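Local coordinates for protein ricin B lectin (PDB 3VSF) that is an exo-beta-1,3-galactanase of glycoside hydrolase family 43, and probably cleaves galactan chains from one end, with a galactose-binding beta-trefoil lectin domain attached, at residues 55-60 / 87-92; 42-47 / 322-327. One frame throughout, in Å; residues are numbered along the deposited sequence.

Interaction 1: residues 55-60 / 87-92; sequences VIHAHG and SCYRSK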
loop_
_atom_site.group_PDB
_atom_site.type_symbol
_atom_site.label_atom_id
_atom_site.label_comp_id
_atom_site.label_asym_id
_atom_site.label_seq_id
_atom_site.Cartn_x
_atom_site.Cartn_y
_atom_site.Cartn_z
ATOM N N VAL A 55 4.395 18.065 12.113
ATOM C CA VAL A 55 4.412 16.657 11.737
ATOM C C VAL A 55 3.130 15.937 12.149
ATOM O O VAL A 55 2.751 15.941 13.320
ATOM C CB VAL A 55 5.629 15.930 12.343
ATOM C CG1 VAL A 55 5.802 16.306 13.809
ATOM C CG2 VAL A 55 5.485 14.425 12.180
ATOM N N ILE A 56 2.464 15.325 11.175
ATOM C CA ILE A 56 1.259 14.546 11.438
ATOM C C ILE A 56 1.596 13.292 12.242
ATOM O O ILE A 56 2.514 12.551 11.893
ATOM C CB ILE A 56 0.555 14.140 10.126
ATOM C CG1 ILE A 56 0.102 15.384 9.356
ATOM C CG2 ILE A 56 -0.627 13.226 10.410
ATOM C CD1 ILE A 56 -0.601 15.076 8.050
ATOM N N HIS A 57 0.853 13.064 13.321
ATOM C CA HIS A 57 1.064 11.893 14.167
ATOM C C HIS A 57 -0.183 11.018 14.248
ATOM O O HIS A 57 -0.948 11.096 15.209
ATOM C CB HIS A 57 1.518 12.308 15.570
ATOM C CG HIS A 57 0.715 13.424 16.163
ATOM N ND1 HIS A 57 -0.246 13.220 17.130
ATOM C CD2 HIS A 57 0.732 14.758 15.927
ATOM C CE1 HIS A 57 -0.785 14.379 17.464
ATOM N NE2 HIS A 57 -0.210 15.328 16.748
ATOM N N ALA A 58 -0.383 10.185 13.231
ATOM C CA ALA A 58 -1.528 9.280 13.186
ATOM C C ALA A 58 -1.089 7.867 12.816
ATOM O O ALA A 58 -1.532 7.309 11.812
ATOM C CB ALA A 58 -2.571 9.792 12.204
ATOM N N HIS A 59 -0.218 7.295 13.639
ATOM C CA HIS A 59 0.350 5.981 13.373
ATOM C C HIS A 59 -0.687 4.871 13.506
ATOM O O HIS A 59 -1.618 4.972 14.308
ATOM C CB HIS A 59 1.531 5.726 14.308
ATOM C CG HIS A 59 2.525 6.845 14.338
ATOM N ND1 HIS A 59 2.631 7.772 13.323
ATOM C CD2 HIS A 59 3.450 7.194 15.263
ATOM C CE1 HIS A 59 3.582 8.639 13.618
ATOM N NE2 HIS A 59 4.095 8.311 14.791
ATOM N N GLY A 60 -0.520 3.814 12.717
ATOM C CA GLY A 60 -1.464 2.710 12.700
ATOM C C GLY A 60 -2.876 3.196 12.442
ATOM O O GLY A 60 -3.848 2.556 12.837
ATOM N N SER A 87 -5.333 11.170 17.384
ATOM C CA SER A 87 -5.455 12.379 16.581
ATOM C C SER A 87 -6.438 12.220 15.426
ATOM O O SER A 87 -6.781 11.106 15.033
ATOM C CB SER A 87 -4.085 12.801 16.047
ATOM O OG SER A 87 -3.149 12.928 17.103
ATOM N N CYS A 88 -6.885 13.350 14.889
ATOM C CA CYS A 88 -7.803 13.357 13.758
ATOM C C CYS A 88 -7.472 14.494 12.801
ATOM O O CYS A 88 -7.462 15.662 13.189
ATOM C CB CYS A 88 -9.249 13.483 14.237
ATOM S SG CYS A 88 -10.451 13.684 12.904
ATOM N N TYR A 89 -7.200 14.146 11.548
ATOM C CA TYR A 89 -6.881 15.140 10.532
ATOM C C TYR A 89 -7.929 15.142 9.424
ATOM O O TYR A 89 -8.432 14.091 9.029
ATOM C CB TYR A 89 -5.486 14.890 9.958
ATOM C CG TYR A 89 -4.378 15.018 10.979
ATOM C CD1 TYR A 89 -4.041 13.953 11.805
ATOM C CD2 TYR A 89 -3.668 16.203 11.116
ATOM C CE1 TYR A 89 -3.029 14.066 12.739
ATOM C CE2 TYR A 89 -2.652 16.325 12.046
ATOM C CZ TYR A 89 -2.337 15.253 12.855
ATOM O OH TYR A 89 -1.329 15.370 13.782
ATOM N N ARG A 90 -8.251 16.331 8.927
ATOM C CA ARG A 90 -9.306 16.494 7.935
ATOM C C ARG A 90 -8.760 17.088 6.640
ATOM O O ARG A 90 -7.859 17.926 6.667
ATOM C CB ARG A 90 -10.413 17.386 8.501
ATOM C CG ARG A 90 -11.538 17.698 7.532
ATOM C CD ARG A 90 -12.551 18.634 8.170
ATOM N NE ARG A 90 -11.930 19.873 8.634
ATOM C CZ ARG A 90 -12.354 21.091 8.313
ATOM N NH1 ARG A 90 -13.409 21.242 7.525
ATOM N NH2 ARG A 90 -11.724 22.159 8.782
ATOM N N SER A 91 -9.307 16.653 5.508
ATOM C CA SER A 91 -8.861 17.147 4.209
ATOM C C SER A 91 -9.834 16.807 3.083
ATOM O O SER A 91 -10.615 15.862 3.187
ATOM C CB SER A 91 -7.474 16.593 3.876
ATOM O OG SER A 91 -7.042 17.034 2.601
ATOM N N LYS A 92 -9.775 17.587 2.008
ATOM C CA LYS A 92 -10.582 17.334 0.820
ATOM C C LYS A 92 -9.713 16.845 -0.333
ATOM O O LYS A 92 -10.165 16.080 -1.186
ATOM C CB LYS A 92 -11.329 18.599 0.394
ATOM C CG LYS A 92 -12.461 19.012 1.316
ATOM C CD LYS A 92 -13.175 20.243 0.777
ATOM C CE LYS A 92 -14.415 20.570 1.590
ATOM N NZ LYS A 92 -15.097 21.799 1.100
#

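Interaction 2: residues 42-47 / 322-327; sequences IVNGTQ and QYVWLP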
loop_
_atom_site.group_PDB
_atom_site.type_symbol
_atom_site.label_atom_id
_atom_site.label_comp_id
_atom_site.label_asym_id
_atom_site.label_seq_id
_atom_site.Cartn_x
_atom_site.Cartn_y
_atom_site.Cartn_z
ATOM N N ILE A 42 2.695 13.537 -2.899
ATOM C CA ILE A 42 3.138 13.033 -1.606
ATOM C C ILE A 42 4.493 12.344 -1.723
ATOM O O ILE A 42 4.762 11.653 -2.704
ATOM C CB ILE A 42 2.130 12.026 -1.026
ATOM C CG1 ILE A 42 0.719 12.617 -1.030
ATOM C CG2 ILE A 42 2.537 11.613 0.374
ATOM C CD1 ILE A 42 -0.336 11.667 -0.511
ATOM N N VAL A 43 5.341 12.532 -0.718
ATOM C CA VAL A 43 6.653 11.898 -0.695
ATOM C C VAL A 43 6.702 10.794 0.357
ATOM O O VAL A 43 6.706 11.069 1.554
ATOM C CB VAL A 43 7.767 12.918 -0.403
ATOM C CG1 VAL A 43 9.131 12.245 -0.467
ATOM C CG2 VAL A 43 7.693 14.077 -1.383
ATOM N N ASN A 44 6.737 9.545 -0.097
ATOM C CA ASN A 44 6.772 8.403 0.810
ATOM C C ASN A 44 8.080 8.307 1.585
ATOM O O ASN A 44 9.083 8.914 1.210
ATOM C CB ASN A 44 6.512 7.101 0.049
ATOM C CG ASN A 44 5.099 7.015 -0.490
ATOM O OD1 ASN A 44 4.154 7.499 0.132
ATOM N ND2 ASN A 44 4.946 6.395 -1.654
ATOM N N GLY A 45 8.061 7.541 2.671
ATOM C CA GLY A 45 9.231 7.384 3.517
ATOM C C GLY A 45 9.512 8.629 4.333
ATOM O O GLY A 45 10.630 8.834 4.807
ATOM N N THR A 46 8.491 9.466 4.496
ATOM C CA THR A 46 8.624 10.702 5.259
ATOM C C THR A 46 7.448 10.887 6.212
ATOM O O THR A 46 6.508 10.093 6.218
ATOM C CB THR A 46 8.698 11.934 4.335
ATOM O OG1 THR A 46 7.400 12.213 3.795
ATOM C CG2 THR A 46 9.683 11.698 3.199
ATOM N N GLN A 47 7.510 11.943 7.016
ATOM C CA GLN A 47 6.409 12.296 7.900
ATOM C C GLN A 47 5.663 13.504 7.351
ATOM O O GLN A 47 6.166 14.627 7.391
ATOM C CB GLN A 47 6.917 12.586 9.313
ATOM C CG GLN A 47 7.445 11.364 10.045
ATOM C CD GLN A 47 7.801 11.657 11.489
ATOM O OE1 GLN A 47 8.109 12.793 11.848
ATOM N NE2 GLN A 47 7.755 10.629 12.328
ATOM N N GLN A 322 7.363 7.024 9.983
ATOM C CA GLN A 322 6.968 7.702 8.753
ATOM C C GLN A 322 5.825 6.960 8.067
ATOM O O GLN A 322 5.480 5.843 8.453
ATOM C CB GLN A 322 8.169 7.834 7.817
ATOM C CG GLN A 322 9.273 8.728 8.366
ATOM C CD GLN A 322 10.652 8.339 7.870
ATOM O OE1 GLN A 322 10.873 7.208 7.437
ATOM N NE2 GLN A 322 11.590 9.277 7.935
ATOM N N TYR A 323 5.234 7.585 7.052
ATOM C CA TYR A 323 4.088 6.996 6.365
ATOM C C TYR A 323 4.406 6.639 4.917
ATOM O O TYR A 323 5.258 7.262 4.283
ATOM C CB TYR A 323 2.886 7.941 6.420
ATOM C CG TYR A 323 2.600 8.477 7.802
ATOM C CD1 TYR A 323 1.962 7.693 8.755
ATOM C CD2 TYR A 323 2.967 9.769 8.157
ATOM C CE1 TYR A 323 1.700 8.180 10.022
ATOM C CE2 TYR A 323 2.709 10.264 9.420
ATOM C CZ TYR A 323 2.075 9.466 10.348
ATOM O OH TYR A 323 1.818 9.957 11.607
ATOM N N VAL A 324 3.711 5.630 4.402
ATOM C CA VAL A 324 3.881 5.199 3.022
ATOM C C VAL A 324 2.526 5.000 2.354
ATOM O O VAL A 324 1.804 4.053 2.665
ATOM C CB VAL A 324 4.683 3.885 2.936
ATOM C CG1 VAL A 324 4.650 3.332 1.519
ATOM C CG2 VAL A 324 6.115 4.103 3.398
ATOM N N TRP A 325 2.180 5.902 1.441
ATOM C CA TRP A 325 0.920 5.800 0.713
ATOM C C TRP A 325 1.150 5.411 -0.743
ATOM O O TRP A 325 1.975 6.008 -1.435
ATOM C CB TRP A 325 0.138 7.114 0.792
ATOM C CG TRP A 325 -0.422 7.397 2.152
ATOM C CD1 TRP A 325 -0.176 6.704 3.301
ATOM C CD2 TRP A 325 -1.330 8.448 2.504
ATOM N NE1 TRP A 325 -0.871 7.260 4.348
ATOM C CE2 TRP A 325 -1.587 8.333 3.885
ATOM C CE3 TRP A 325 -1.948 9.477 1.786
ATOM C CZ2 TRP A 325 -2.436 9.205 4.562
ATOM C CZ3 TRP A 325 -2.790 10.343 2.459
ATOM C CH2 TRP A 325 -3.026 10.202 3.833
ATOM N N LEU A 326 0.414 4.403 -1.198
ATOM C CA LEU A 326 0.542 3.910 -2.561
ATOM C C LEU A 326 -0.831 3.555 -3.114
ATOM O O LEU A 326 -1.755 3.273 -2.353
ATOM C CB LEU A 326 1.446 2.677 -2.597
ATOM C CG LEU A 326 2.849 2.832 -2.010
ATOM C CD1 LEU A 326 3.519 1.478 -1.873
ATOM C CD2 LEU A 326 3.693 3.767 -2.861
ATOM N N PRO A 327 -0.974 3.576 -4.446
ATOM C CA PRO A 327 -2.235 3.172 -5.070
ATOM C C PRO A 327 -2.354 1.654 -5.142
ATOM O O PRO A 327 -1.384 0.977 -5.478
ATOM C CB PRO A 327 -2.121 3.755 -6.479
ATOM C CG PRO A 327 -0.658 3.766 -6.750
ATOM C CD PRO A 327 0.003 4.069 -5.434
#

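Interaction 1: residues 55-60 / 87-92
Tyr89 reaches out from its strand and meets Ile56 and His57 with two different parts of its side chain. One face of the ring takes Ile56. Ile56 CG2 sits over this face of the Tyr89 ring, 3.6 Å from its centroid and 20° off the normal, which is a CH-pi contact. It lies toward the rim, with Tyr89 CE1 the nearest ring atom. In Ile56, CG2 is anti to the backbone N, which sets it over the ring, while CG1 lies nearer the CE2 side. The phenol end takes His57. The backbone N of His57 donates to Tyr89 OH at 3.2 Å in a nearly straight bond (169°).

The imidazole of His57 stands across the phenol. The edge of Tyr89 points at the imidazole face in a T-shaped pair, with planes at 86° and centroids 5.9 Å apart. Tyr89 OH lies over that face. Ser87 also borders the imidazole, but its OG is hydrogen-bonded to Glu102. Ala58 CB adds a looser apolar contact to Tyr89 CE1, at 4.3 Å.

The contact joins the loop between strands 41-43 and 61-66 to strand 83-91. This strand lies inside a four-stranded antiparallel sheet, between strands 69-77 and 98-105. Tyr76 of the first strand meets the His57 ring edge-to-face, and Tyr99 of the second packs on Tyr89.

Interaction 2: residues 42-47 / 322-327
Asn44 turns its side-chain amide onto the backbone of Trp325 and bonds to it twice. Trp325 N donates to Asn44 OD1 at 2.9 Å, and Asn44 ND2 donates to Trp325 O at 3.0 Å. Neither bond is straight. The first donor stands 53° out of the plane of the Asn44 carbonyl, and the second also lies above the plane of its acceptor carbonyl. Trp325 O itself lies close to the Asn44 amide plane. The two bonds are consistent with the modelled orientation of the amide, and ND2 has a further weak bond to Tyr341 O. With chi1 at -67°, Asn44 CG is anti to its own carbonyl carbon, and the amide is directed at the strand. The Leu326 side chain passes obliquely by the Asn44 amide.

Beyond Asn44 the backbones take over. Gly45 N donates to Tyr323 O, and Tyr323 N donates to Thr46 O at 2.9 Å. Gly45 has a positive phi where the chain bends. Thr46 OG1 closes the turn on its own side with a 2.6 Å bond to Val43 O.

The two glutamines cross at about a right angle. They touch through their methylenes, Gln47 CG to Gln322 CG at 3.6 Å, with amide planes 83° apart. The amide of Gln47 bonds instead to Ser321 O. At the other end, Ile42 CD1 approaches Trp325 CE3 obliquely at 3.6 Å.

Strand 322-330 lies in a four-stranded antiparallel sheet, between strands 301-309 and 336-337. Strand 41-43 pairs with 343-347 in a separate small sheet. The contact therefore joins two sheets, and Phe48 packs on the rings of both Tyr323 and Trp325.

Overall arrangement
Both interactions lie in the catalytic part of the chain, with centres about 13 Å apart. Along the sequence, interaction 1 is nested inside the long stretch of chain between the two segments of interaction 2. The two are joined by the first segments, 42-47 and 55-60, which lie close together on the same N-terminal run of chain. They also touch directly: Tyr323 OH of interaction 2 probably hydrogen-bonds to both Ile56 O and Ala58 N of interaction 1. The N-terminal run thus touches both the first and the last of five four-stranded sheets, consistent with its bridging the two blades where the five-bladed beta-propeller of family 43 closes.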